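Local coordinates for 3-dehydroquinate dehydratase (Clostridium difficile, PDB 4H3D), which catalyses the cis-dehydration of 3-dehydroquinate to 3-dehydroshikimate through an imine intermediate, the third step of the chorismate pathway to aromatic amino acids, at residues 20-25 and 226-232; 48-54 and 80-86. All blocks are in the same frame, centred on the assembly; numbering follows the deposited sequence. Where two conformers were deposited one is given.

Overall arrangement
Both contacts are buried pairings of parallel strands in one eight-stranded barrel. Strands 21-26 and 48-52 are neighbours, so interaction 1 and interaction 2 adjoin: Val24 O lies 2.9 Å from Glu50 N, a probable hydrogen bond. Interaction 1 joins segments 201 residues apart and brings the last barrel strand against the first. Interaction 2 joins consecutive strands linked by helix 62-76. Both reach the bound ligand, but by different chemistry. Segment 226-232 offers it an aromatic face. Segments 48-54 and 80-86 bring charged groups and a bridging water. Interaction 1 has mainly backbone bonds and apolar contacts, while interaction 2 adds a carboxylate-hydroxyl bond and a salt bridge.

Interaction 1 of 2, residues 20-25 and 226-232; sequences PKICVP and ALTFGAA. With SHL (5-hydroxy-6-methyl-4-oxo-4H-pyran-2-carboxylic acid), chain I.
Ala226 O is held by two donors. Lys21 N reaches Ala226 O at 3.1 Å, tilted 29° from the carbonyl plane. Water 1 also donates to Ala226 O, at 2.7 Å, and accepts from Lys21 NZ. That amine has further partners in the backbone carbonyls of Glu17 and Arg19. Beyond this point the strands pair in parallel, through bonds such as Thr228 N to Lys21 O at 2.9 Å. At the far end water 2 joins Pro25 O to Ala232 N.

Inside the barrel, Cys23 meets Phe229. Cys23 CB sits over one face of the ring, 4.0 Å from its centroid. With SG anti to the backbone N (chi1 -177°), the sulfur comes in obliquely, Cys23 SG lying 3.5 Å from Phe229 CE2. Ligand methyl carbon CAL lies over the opposite face, 3.6 Å from Phe229 CZ. The ring is thus sandwiched, and it also makes a cation-pi contact with Lys174, the Schiff-base lysine.

The other sheet face is mostly apolar. Ile22 and Thr228 lie side by side, with Ile22 CG1 4.1 Å from Thr228 CG2, and helix 243-256 covers both. Thr228 OG1 bonds to Arg217 O. This pairing of first and last barrel strands closes a TIM barrel, with Phe229 lining the active-site pocket.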
ATOM      1  N   PRO B  20       1.088 -12.860  -2.511  1.00 27.15           N
ATOM      2  CA  PRO B  20      -0.051 -12.950  -3.409  1.00 25.14           C
ATOM      3  C   PRO B  20       0.404 -13.192  -4.829  1.00 24.29           C
ATOM      4  O   PRO B  20       1.477 -12.726  -5.220  1.00 23.18           O
ATOM      5  CB  PRO B  20      -0.682 -11.563  -3.316  1.00 26.89           C
ATOM      6  CG  PRO B  20      -0.306 -11.081  -1.970  1.00 27.81           C
ATOM      7  CD  PRO B  20       1.009 -11.675  -1.647  1.00 29.64           C
ATOM      8  N   LYS B  21      -0.414 -13.887  -5.599  1.00 22.56           N
ATOM      9  CA  LYS B  21      -0.088 -14.179  -6.984  1.00 22.96           C
ATOM     10  C   LYS B  21      -0.609 -13.062  -7.870  1.00 22.28           C
ATOM     11  O   LYS B  21      -1.664 -12.475  -7.596  1.00 21.59           O
ATOM     12  CB  LYS B  21      -0.678 -15.531  -7.395  1.00 23.34           C
ATOM     13  CG  LYS B  21      -0.341 -16.681  -6.405  1.00 28.04           C
ATOM     14  CD  LYS B  21       1.154 -16.867  -6.212  1.00 31.70           C
ATOM     15  CE  LYS B  21       1.456 -17.993  -5.218  1.00 36.11           C
ATOM     16  NZ  LYS B  21       1.067 -17.611  -3.811  1.00 37.35           N
ATOM     17  N   ILE B  22       0.132 -12.763  -8.923  1.00 22.25           N
ATOM     18  CA  ILE B  22      -0.246 -11.706  -9.849  1.00 22.66           C
ATOM     19  C   ILE B  22      -0.863 -12.283 -11.102  1.00 21.70           C
ATOM     20  O   ILE B  22      -0.266 -13.171 -11.761  1.00 19.37           O
ATOM     21  CB  ILE B  22       0.971 -10.867 -10.284  1.00 25.06           C
ATOM     22  CG1 ILE B  22       1.607 -10.190  -9.080  1.00 27.60           C
ATOM     23  CG2 ILE B  22       0.543  -9.799 -11.313  1.00 27.51           C
ATOM     24  CD1 ILE B  22       2.869  -9.408  -9.411  1.00 28.28           C
ATOM     25  N   CYS B  23      -2.037 -11.762 -11.444  1.00 20.51           N
ATOM     26  CA  CYS B  23      -2.775 -12.158 -12.632  1.00 21.69           C
ATOM     27  C   CYS B  23      -2.846 -10.976 -13.586  1.00 21.81           C
ATOM     28  O   CYS B  23      -3.115  -9.838 -13.162  1.00 21.52           O
ATOM     29  CB  CYS B  23      -4.199 -12.573 -12.255  1.00 22.59           C
ATOM     30  SG  CYS B  23      -5.182 -13.167 -13.600  1.00 27.59           S
ATOM     31  N   VAL B  24      -2.602 -11.232 -14.866  1.00 21.80           N
ATOM     32  CA  VAL B  24      -2.654 -10.198 -15.886  1.00 22.71           C
ATOM     33  C   VAL B  24      -3.624 -10.621 -16.983  1.00 24.64           C
ATOM     34  O   VAL B  24      -3.530 -11.738 -17.487  1.00 21.63           O
ATOM     35  CB  VAL B  24      -1.267  -9.983 -16.512  1.00 26.10           C
ATOM     36  CG1 VAL B  24      -1.313  -8.843 -17.505  1.00 25.05           C
ATOM     37  CG2 VAL B  24      -0.223  -9.723 -15.421  1.00 24.39           C
ATOM     38  N   PRO B  25      -4.578  -9.735 -17.352  1.00 23.33           N
ATOM     39  CA  PRO B  25      -5.509 -10.083 -18.412  1.00 23.51           C
ATOM     40  C   PRO B  25      -5.041  -9.819 -19.836  1.00 25.85           C
ATOM     41  O   PRO B  25      -4.224  -8.922 -20.088  1.00 24.63           O
ATOM     42  CB  PRO B  25      -6.735  -9.187 -18.127  1.00 23.91           C
ATOM     43  CG  PRO B  25      -6.241  -8.082 -17.354  1.00 27.89           C
ATOM     44  CD  PRO B  25      -5.010  -8.539 -16.613  1.00 24.11           C
ATOM     45  N   ALA B 226      -5.571 -13.135  -1.872  1.00 20.21           N
ATOM     46  CA  ALA B 226      -4.627 -14.140  -2.395  1.00 22.00           C
ATOM     47  C   ALA B 226      -4.146 -13.910  -3.810  1.00 20.23           C
ATOM     48  O   ALA B 226      -3.123 -14.473  -4.214  1.00 21.35           O
ATOM     49  CB  ALA B 226      -5.250 -15.552  -2.289  1.00 21.87           C
ATOM     50  N   LEU B 227      -4.870 -13.079  -4.556  0.60 20.91           N
ATOM     51  CA  LEU B 227      -4.570 -12.810  -5.963  0.60 19.95           C
ATOM     52  C   LEU B 227      -4.774 -11.311  -6.250  0.60 21.17           C
ATOM     53  O   LEU B 227      -5.766 -10.720  -5.801  0.60 22.57           O
ATOM     54  CB  LEU B 227      -5.513 -13.648  -6.834  0.60 22.72           C
ATOM     55  CG  LEU B 227      -5.225 -13.762  -8.321  0.60 20.41           C
ATOM     56  CD1 LEU B 227      -3.889 -14.425  -8.517  0.60 19.99           C
ATOM     57  CD2 LEU B 227      -6.291 -14.538  -9.031  0.60 20.11           C
ATOM     58  N   THR B 228      -3.845 -10.702  -6.986  1.00 19.90           N
ATOM     59  CA  THR B 228      -3.933  -9.301  -7.312  1.00 21.08           C
ATOM     60  C   THR B 228      -3.756  -9.172  -8.831  1.00 23.49           C
ATOM     61  O   THR B 228      -3.027  -9.948  -9.448  1.00 23.48           O
ATOM     62  CB  THR B 228      -2.928  -8.457  -6.519  1.00 22.20           C
ATOM     63  OG1 THR B 228      -3.102  -7.075  -6.853  1.00 22.19           O
ATOM     64  CG2 THR B 228      -1.499  -8.897  -6.795  1.00 20.13           C
ATOM     65  N   PHE B 229      -4.460  -8.218  -9.423  1.00 22.86           N
ATOM     66  CA  PHE B 229      -4.465  -8.050 -10.869  1.00 24.10           C
ATOM     67  C   PHE B 229      -3.664  -6.837 -11.335  1.00 25.77           C
ATOM     68  O   PHE B 229      -3.869  -5.716 -10.870  1.00 25.06           O
ATOM     69  CB  PHE B 229      -5.915  -7.952 -11.364  1.00 24.96           C
ATOM     70  CG  PHE B 229      -6.697  -9.238 -11.210  1.00 24.35           C
ATOM     71  CD1 PHE B 229      -7.137  -9.656  -9.967  1.00 28.49           C
ATOM     72  CD2 PHE B 229      -6.991 -10.021 -12.308  1.00 27.27           C
ATOM     73  CE1 PHE B 229      -7.860 -10.855  -9.830  1.00 27.37           C
ATOM     74  CE2 PHE B 229      -7.714 -11.210 -12.173  1.00 29.94           C
ATOM     75  CZ  PHE B 229      -8.141 -11.618 -10.930  1.00 29.88           C
ATOM     76  N   GLY B 230      -2.749  -7.073 -12.260  1.00 26.79           N
ATOM     77  CA  GLY B 230      -1.921  -6.008 -12.828  1.00 30.30           C
ATOM     78  C   GLY B 230      -2.321  -5.788 -14.281  1.00 33.73           C
ATOM     79  O   GLY B 230      -2.935  -6.651 -14.899  1.00 34.71           O
ATOM     80  N   ALA B 231      -2.000  -4.623 -14.819  1.00 35.23           N
ATOM     81  CA  ALA B 231      -2.313  -4.322 -16.206  1.00 39.19           C
ATOM     82  C   ALA B 231      -1.119  -4.731 -17.071  1.00 42.13           C
ATOM     83  O   ALA B 231       0.035  -4.657 -16.624  1.00 40.41           O
ATOM     84  CB  ALA B 231      -2.611  -2.834 -16.363  1.00 39.74           C
ATOM     85  N   ALA B 232      -1.390  -5.160 -18.301  1.00 47.20           N
ATOM     86  CA  ALA B 232      -0.330  -5.583 -19.228  1.00 52.54           C
ATOM     87  C   ALA B 232       0.563  -4.409 -19.596  1.00 58.84           C
ATOM     88  O   ALA B 232       1.783  -4.468 -19.434  1.00 60.50           O
ATOM     89  CB  ALA B 232      -0.926  -6.193 -20.478  1.00 54.58           C
TER
HETATM   90  OAD SHL I 302      -8.122  -5.335 -11.746  1.00 37.96           O
HETATM   91  CAH SHL I 302      -9.291  -4.879 -11.811  1.00 43.51           C
HETATM   92  OAA SHL I 302      -9.499  -3.644 -11.924  1.00 41.03           O
HETATM   93  CAK SHL I 302     -10.400  -5.809 -11.756  1.00 39.73           C
HETATM   94  OAG SHL I 302     -10.106  -7.208 -11.619  1.00 36.68           O
HETATM   95  CAF SHL I 302     -11.153  -8.141 -11.761  1.00 38.55           C
HETATM   96  CAL SHL I 302     -10.847  -9.462 -11.766  1.00 38.12           C
HETATM   97  CAJ SHL I 302     -12.392  -7.655 -11.986  1.00 40.48           C
HETATM   98  OAC SHL I 302     -13.404  -8.503 -12.152  1.00 37.58           O
HETATM   99  CAI SHL I 302     -12.634  -6.311 -12.041  1.00 39.11           C
HETATM  100  CAE SHL I 302     -11.660  -5.401 -11.923  1.00 38.84           C
HETATM  101  OAB SHL I 302     -13.870  -5.870 -12.223  1.00 38.37           O
HETATM  102  O   HOH W   1      -1.724 -16.493  -3.024  1.00 26.88           O
HETATM  103  O   HOH W   2      -3.656  -6.275 -19.160  1.00 42.92           O

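Interaction 2 of 2, residues 48-54 and 80-86; sequences IIEWRVD and PLLFTFR. With SHL (5-hydroxy-6-methyl-4-oxo-4H-pyran-2-carboxylic acid), chain I.
Trp51 and Phe83 lie side by side on the tightly packed face of the sheet. The edge of Phe83 is turned toward the indole face in an offset edge-to-face pair, planes at 72°. Val53 CG1 fills in beside them, 3.6 Å from Phe83 CZ. Ile49 and Leu81 continue this apolar layer, and helix 62-76 packs on it.

The pocket side is polar and holds water. Glu50 stretches out from the backbone, CG anti to N at chi1 173°, and its carboxylate reaches Thr84. Thr84 OG1 donates to the anti lone pair of Glu50 OE2 at 2.7 Å. Water 3 donates to Glu50 OE2 at 2.8 Å and has a weak bond from Arg86 NH2. Arg86 NH2 also bonds to ligand oxygen OAC at 3.2 Å, while Asp118 and Glu120 form salt bridges with this guanidinium.

Arg52 grips Asp54 side-on in its own plane, with Arg52 NE 2.8 Å from Asp54 OD1. Arg86 N meets Asp54 OD1 from above the carboxylate plane, and Arg86 CB covers one face of the Arg52 guanidinium. The strands belong to a beta-alpha-beta unit of the TIM barrel. Glu50 and Arg52 on the first strand, and Arg86 just past the end of the second, belong to the 3-dehydroquinate site.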
ATOM      1  N   ILE B  48      -0.331 -15.830 -13.203  1.00 22.72           N
ATOM      2  CA  ILE B  48      -1.514 -16.319 -13.887  1.00 22.60           C
ATOM      3  C   ILE B  48      -1.892 -15.354 -14.990  1.00 21.37           C
ATOM      4  O   ILE B  48      -1.734 -14.135 -14.845  1.00 19.90           O
ATOM      5  CB  ILE B  48      -2.714 -16.389 -12.895  1.00 23.80           C
ATOM      6  CG1 ILE B  48      -2.395 -17.329 -11.725  1.00 26.88           C
ATOM      7  CG2 ILE B  48      -4.019 -16.808 -13.605  1.00 20.51           C
ATOM      8  CD1 ILE B  48      -3.445 -17.312 -10.620  1.00 28.07           C
ATOM      9  N   ILE B  49      -2.380 -15.903 -16.091  1.00 20.21           N
ATOM     10  CA  ILE B  49      -2.867 -15.118 -17.199  1.00 21.23           C
ATOM     11  C   ILE B  49      -4.388 -15.316 -17.273  1.00 21.27           C
ATOM     12  O   ILE B  49      -4.867 -16.433 -17.155  1.00 20.87           O
ATOM     13  CB  ILE B  49      -2.224 -15.538 -18.525  1.00 23.02           C
ATOM     14  CG1 ILE B  49      -0.747 -15.131 -18.534  1.00 24.83           C
ATOM     15  CG2 ILE B  49      -2.955 -14.891 -19.694  1.00 21.09           C
ATOM     16  CD1 ILE B  49       0.049 -15.606 -19.774  1.00 26.03           C
ATOM     17  N   GLU B  50      -5.124 -14.213 -17.409  1.00 19.79           N
ATOM     18  CA  GLU B  50      -6.575 -14.253 -17.538  1.00 19.02           C
ATOM     19  C   GLU B  50      -6.950 -13.897 -18.954  1.00 19.77           C
ATOM     20  O   GLU B  50      -6.508 -12.885 -19.468  1.00 23.41           O
ATOM     21  CB  GLU B  50      -7.242 -13.237 -16.586  1.00 18.91           C
ATOM     22  CG  GLU B  50      -8.771 -13.091 -16.794  1.00 19.79           C
ATOM     23  CD  GLU B  50      -9.413 -12.031 -15.875  1.00 25.33           C
ATOM     24  OE1 GLU B  50      -8.871 -10.907 -15.784  1.00 28.35           O
ATOM     25  OE2 GLU B  50     -10.456 -12.333 -15.256  1.00 26.50           O
ATOM     26  N   TRP B  51      -7.747 -14.731 -19.604  1.00 20.37           N
ATOM     27  CA  TRP B  51      -8.271 -14.374 -20.910  1.00 19.70           C
ATOM     28  C   TRP B  51      -9.672 -13.823 -20.723  1.00 20.11           C
ATOM     29  O   TRP B  51     -10.601 -14.558 -20.334  1.00 19.87           O
ATOM     30  CB  TRP B  51      -8.260 -15.555 -21.886  1.00 19.65           C
ATOM     31  CG  TRP B  51      -8.789 -15.202 -23.241  1.00 19.27           C
ATOM     32  CD1 TRP B  51      -8.793 -13.961 -23.822  1.00 21.84           C
ATOM     33  CD2 TRP B  51      -9.318 -16.106 -24.238  1.00 24.27           C
ATOM     34  NE1 TRP B  51      -9.339 -14.029 -25.089  1.00 23.08           N
ATOM     35  CE2 TRP B  51      -9.650 -15.332 -25.373  1.00 22.78           C
ATOM     36  CE3 TRP B  51      -9.544 -17.479 -24.275  1.00 22.20           C
ATOM     37  CZ2 TRP B  51     -10.205 -15.887 -26.516  1.00 24.67           C
ATOM     38  CZ3 TRP B  51     -10.097 -18.025 -25.421  1.00 21.96           C
ATOM     39  CH2 TRP B  51     -10.426 -17.229 -26.519  1.00 23.75           C
ATOM     40  N   ARG B  52      -9.810 -12.507 -20.962  1.00 20.73           N
ATOM     41  CA  ARG B  52     -11.089 -11.813 -20.897  1.00 20.35           C
ATOM     42  C   ARG B  52     -11.713 -11.984 -22.251  1.00 21.24           C
ATOM     43  O   ARG B  52     -11.603 -11.119 -23.109  1.00 20.29           O
ATOM     44  CB  ARG B  52     -10.909 -10.320 -20.582  1.00 21.89           C
ATOM     45  CG  ARG B  52     -10.736  -9.999 -19.094  1.00 21.39           C
ATOM     46  CD  ARG B  52     -12.046 -10.121 -18.371  1.00 22.64           C
ATOM     47  NE  ARG B  52     -13.056  -9.244 -18.983  1.00 26.02           N
ATOM     48  CZ  ARG B  52     -13.243  -7.966 -18.657  1.00 28.26           C
ATOM     49  NH1 ARG B  52     -12.500  -7.402 -17.708  1.00 24.97           N
ATOM     50  NH2 ARG B  52     -14.183  -7.248 -19.277  1.00 25.39           N
ATOM     51  N   VAL B  53     -12.390 -13.119 -22.410  1.00 21.65           N
ATOM     52  CA  VAL B  53     -12.961 -13.543 -23.680  1.00 20.87           C
ATOM     53  C   VAL B  53     -14.138 -12.674 -24.148  1.00 22.78           C
ATOM     54  O   VAL B  53     -14.460 -12.659 -25.333  1.00 22.32           O
ATOM     55  CB  VAL B  53     -13.362 -15.034 -23.598  1.00 21.89           C
ATOM     56  CG1 VAL B  53     -14.609 -15.210 -22.741  1.00 19.94           C
ATOM     57  CG2 VAL B  53     -13.568 -15.634 -24.994  1.00 21.42           C
ATOM     58  N   ASP B  54     -14.773 -11.944 -23.236  1.00 21.97           N
ATOM     59  CA  ASP B  54     -15.868 -11.027 -23.643  1.00 22.81           C
ATOM     60  C   ASP B  54     -15.377  -9.922 -24.603  1.00 22.37           C
ATOM     61  O   ASP B  54     -16.186  -9.318 -25.277  1.00 24.44           O
ATOM     62  CB  ASP B  54     -16.582 -10.411 -22.447  1.00 24.05           C
ATOM     63  CG  ASP B  54     -15.638  -9.735 -21.492  1.00 25.22           C
ATOM     64  OD1 ASP B  54     -14.855 -10.450 -20.808  1.00 24.07           O
ATOM     65  OD2 ASP B  54     -15.702  -8.497 -21.395  1.00 26.67           O
ATOM     66  N   PRO B  80      -0.578 -20.936 -15.492  1.00 25.75           N
ATOM     67  CA  PRO B  80      -2.013 -21.117 -15.249  1.00 23.76           C
ATOM     68  C   PRO B  80      -2.864 -20.124 -16.052  1.00 21.30           C
ATOM     69  O   PRO B  80      -2.524 -18.946 -16.134  1.00 22.25           O
ATOM     70  CB  PRO B  80      -2.156 -20.854 -13.754  1.00 24.54           C
ATOM     71  CG  PRO B  80      -0.802 -21.236 -13.163  1.00 28.20           C
ATOM     72  CD  PRO B  80       0.223 -21.013 -14.256  1.00 26.91           C
ATOM     73  N   LEU B  81      -3.950 -20.611 -16.646  1.00 21.31           N
ATOM     74  CA  LEU B  81      -4.829 -19.777 -17.450  1.00 20.24           C
ATOM     75  C   LEU B  81      -6.217 -19.713 -16.839  1.00 19.40           C
ATOM     76  O   LEU B  81      -6.860 -20.759 -16.597  1.00 20.84           O
ATOM     77  CB  LEU B  81      -4.925 -20.330 -18.879  1.00 21.47           C
ATOM     78  CG  LEU B  81      -5.816 -19.585 -19.867  1.00 21.81           C
ATOM     79  CD1 LEU B  81      -5.315 -18.180 -20.095  1.00 21.40           C
ATOM     80  CD2 LEU B  81      -5.867 -20.357 -21.208  1.00 25.45           C
ATOM     81  N   LEU B  82      -6.668 -18.487 -16.590  1.00 20.27           N
ATOM     82  CA  LEU B  82      -8.026 -18.199 -16.084  1.00 19.48           C
ATOM     83  C   LEU B  82      -8.896 -17.754 -17.259  1.00 19.21           C
ATOM     84  O   LEU B  82      -8.511 -16.858 -18.005  1.00 20.99           O
ATOM     85  CB  LEU B  82      -7.965 -17.074 -15.040  1.00 20.26           C
ATOM     86  CG  LEU B  82      -9.290 -16.371 -14.649  1.00 18.27           C
ATOM     87  CD1 LEU B  82     -10.321 -17.377 -14.080  1.00 17.07           C
ATOM     88  CD2 LEU B  82      -9.012 -15.211 -13.660  1.00 19.34           C
ATOM     89  N   PHE B  83     -10.059 -18.383 -17.421  1.00 18.05           N
ATOM     90  CA  PHE B  83     -11.001 -18.053 -18.497  1.00 17.92           C
ATOM     91  C   PHE B  83     -12.131 -17.262 -17.875  1.00 17.17           C
ATOM     92  O   PHE B  83     -12.769 -17.735 -16.946  1.00 19.27           O
ATOM     93  CB  PHE B  83     -11.538 -19.332 -19.123  1.00 18.25           C
ATOM     94  CG  PHE B  83     -12.462 -19.105 -20.274  1.00 19.28           C
ATOM     95  CD1 PHE B  83     -11.967 -18.773 -21.504  1.00 19.84           C
ATOM     96  CD2 PHE B  83     -13.832 -19.253 -20.127  1.00 21.93           C
ATOM     97  CE1 PHE B  83     -12.824 -18.568 -22.601  1.00 20.67           C
ATOM     98  CE2 PHE B  83     -14.689 -19.062 -21.220  1.00 23.54           C
ATOM     99  CZ  PHE B  83     -14.170 -18.722 -22.453  1.00 18.77           C
ATOM    100  N   THR B  84     -12.361 -16.045 -18.373  1.00 17.61           N
ATOM    101  CA  THR B  84     -13.385 -15.155 -17.823  1.00 17.64           C
ATOM    102  C   THR B  84     -14.230 -14.471 -18.896  1.00 16.87           C
ATOM    103  O   THR B  84     -13.716 -13.687 -19.685  1.00 19.20           O
ATOM    104  CB  THR B  84     -12.756 -13.990 -16.965  1.00 17.15           C
ATOM    105  OG1 THR B  84     -11.976 -14.531 -15.880  1.00 20.90           O
ATOM    106  CG2 THR B  84     -13.878 -13.068 -16.376  1.00 17.61           C
ATOM    107  N   PHE B  85     -15.531 -14.766 -18.921  1.00 17.93           N
ATOM    108  CA  PHE B  85     -16.464 -13.975 -19.733  1.00 18.41           C
ATOM    109  C   PHE B  85     -17.150 -13.056 -18.727  1.00 19.32           C
ATOM    110  O   PHE B  85     -17.956 -13.515 -17.913  1.00 18.47           O
ATOM    111  CB  PHE B  85     -17.527 -14.806 -20.473  1.00 19.84           C
ATOM    112  CG  PHE B  85     -18.436 -13.953 -21.357  1.00 18.68           C
ATOM    113  CD1 PHE B  85     -19.459 -13.204 -20.812  1.00 18.58           C
ATOM    114  CD2 PHE B  85     -18.209 -13.865 -22.715  1.00 24.57           C
ATOM    115  CE1 PHE B  85     -20.253 -12.390 -21.623  1.00 20.14           C
ATOM    116  CE2 PHE B  85     -18.995 -13.072 -23.514  1.00 22.74           C
ATOM    117  CZ  PHE B  85     -20.010 -12.338 -22.970  1.00 24.14           C
ATOM    118  N   ARG B  86     -16.765 -11.777 -18.737  1.00 19.45           N
ATOM    119  CA  ARG B  86     -17.329 -10.766 -17.847  1.00 19.85           C
ATOM    120  C   ARG B  86     -18.589 -10.217 -18.499  1.00 22.13           C
ATOM    121  O   ARG B  86     -18.541  -9.702 -19.609  1.00 20.83           O
ATOM    122  CB  ARG B  86     -16.290  -9.649 -17.623  1.00 19.44           C
ATOM    123  CG  ARG B  86     -16.709  -8.567 -16.651  1.00 19.90           C
ATOM    124  CD  ARG B  86     -17.026  -9.096 -15.227  1.00 18.66           C
ATOM    125  NE  ARG B  86     -15.852  -9.629 -14.532  1.00 21.99           N
ATOM    126  CZ  ARG B  86     -15.714 -10.876 -14.079  1.00 23.02           C
ATOM    127  NH1 ARG B  86     -16.702 -11.766 -14.201  1.00 24.20           N
ATOM    128  NH2 ARG B  86     -14.595 -11.221 -13.451  1.00 19.70           N
TER
HETATM  129  OAD SHL I 302      -8.122  -5.335 -11.746  1.00 37.96           O
HETATM  130  CAH SHL I 302      -9.291  -4.879 -11.811  1.00 43.51           C
HETATM  131  OAA SHL I 302      -9.499  -3.644 -11.924  1.00 41.03           O
HETATM  132  CAK SHL I 302     -10.400  -5.809 -11.756  1.00 39.73           C
HETATM  133  OAG SHL I 302     -10.106  -7.208 -11.619  1.00 36.68           O
HETATM  134  CAF SHL I 302     -11.153  -8.141 -11.761  1.00 38.55           C
HETATM  135  CAL SHL I 302     -10.847  -9.462 -11.766  1.00 38.12           C
HETATM  136  CAJ SHL I 302     -12.392  -7.655 -11.986  1.00 40.48           C
HETATM  137  OAC SHL I 302     -13.404  -8.503 -12.152  1.00 37.58           O
HETATM  138  CAI SHL I 302     -12.634  -6.311 -12.041  1.00 39.11           C
HETATM  139  CAE SHL I 302     -11.660  -5.401 -11.923  1.00 38.84           C
HETATM  140  OAB SHL I 302     -13.870  -5.870 -12.223  1.00 38.37           O
HETATM  141  O   HOH W   3     -12.119 -10.235 -14.583  1.00 35.01           O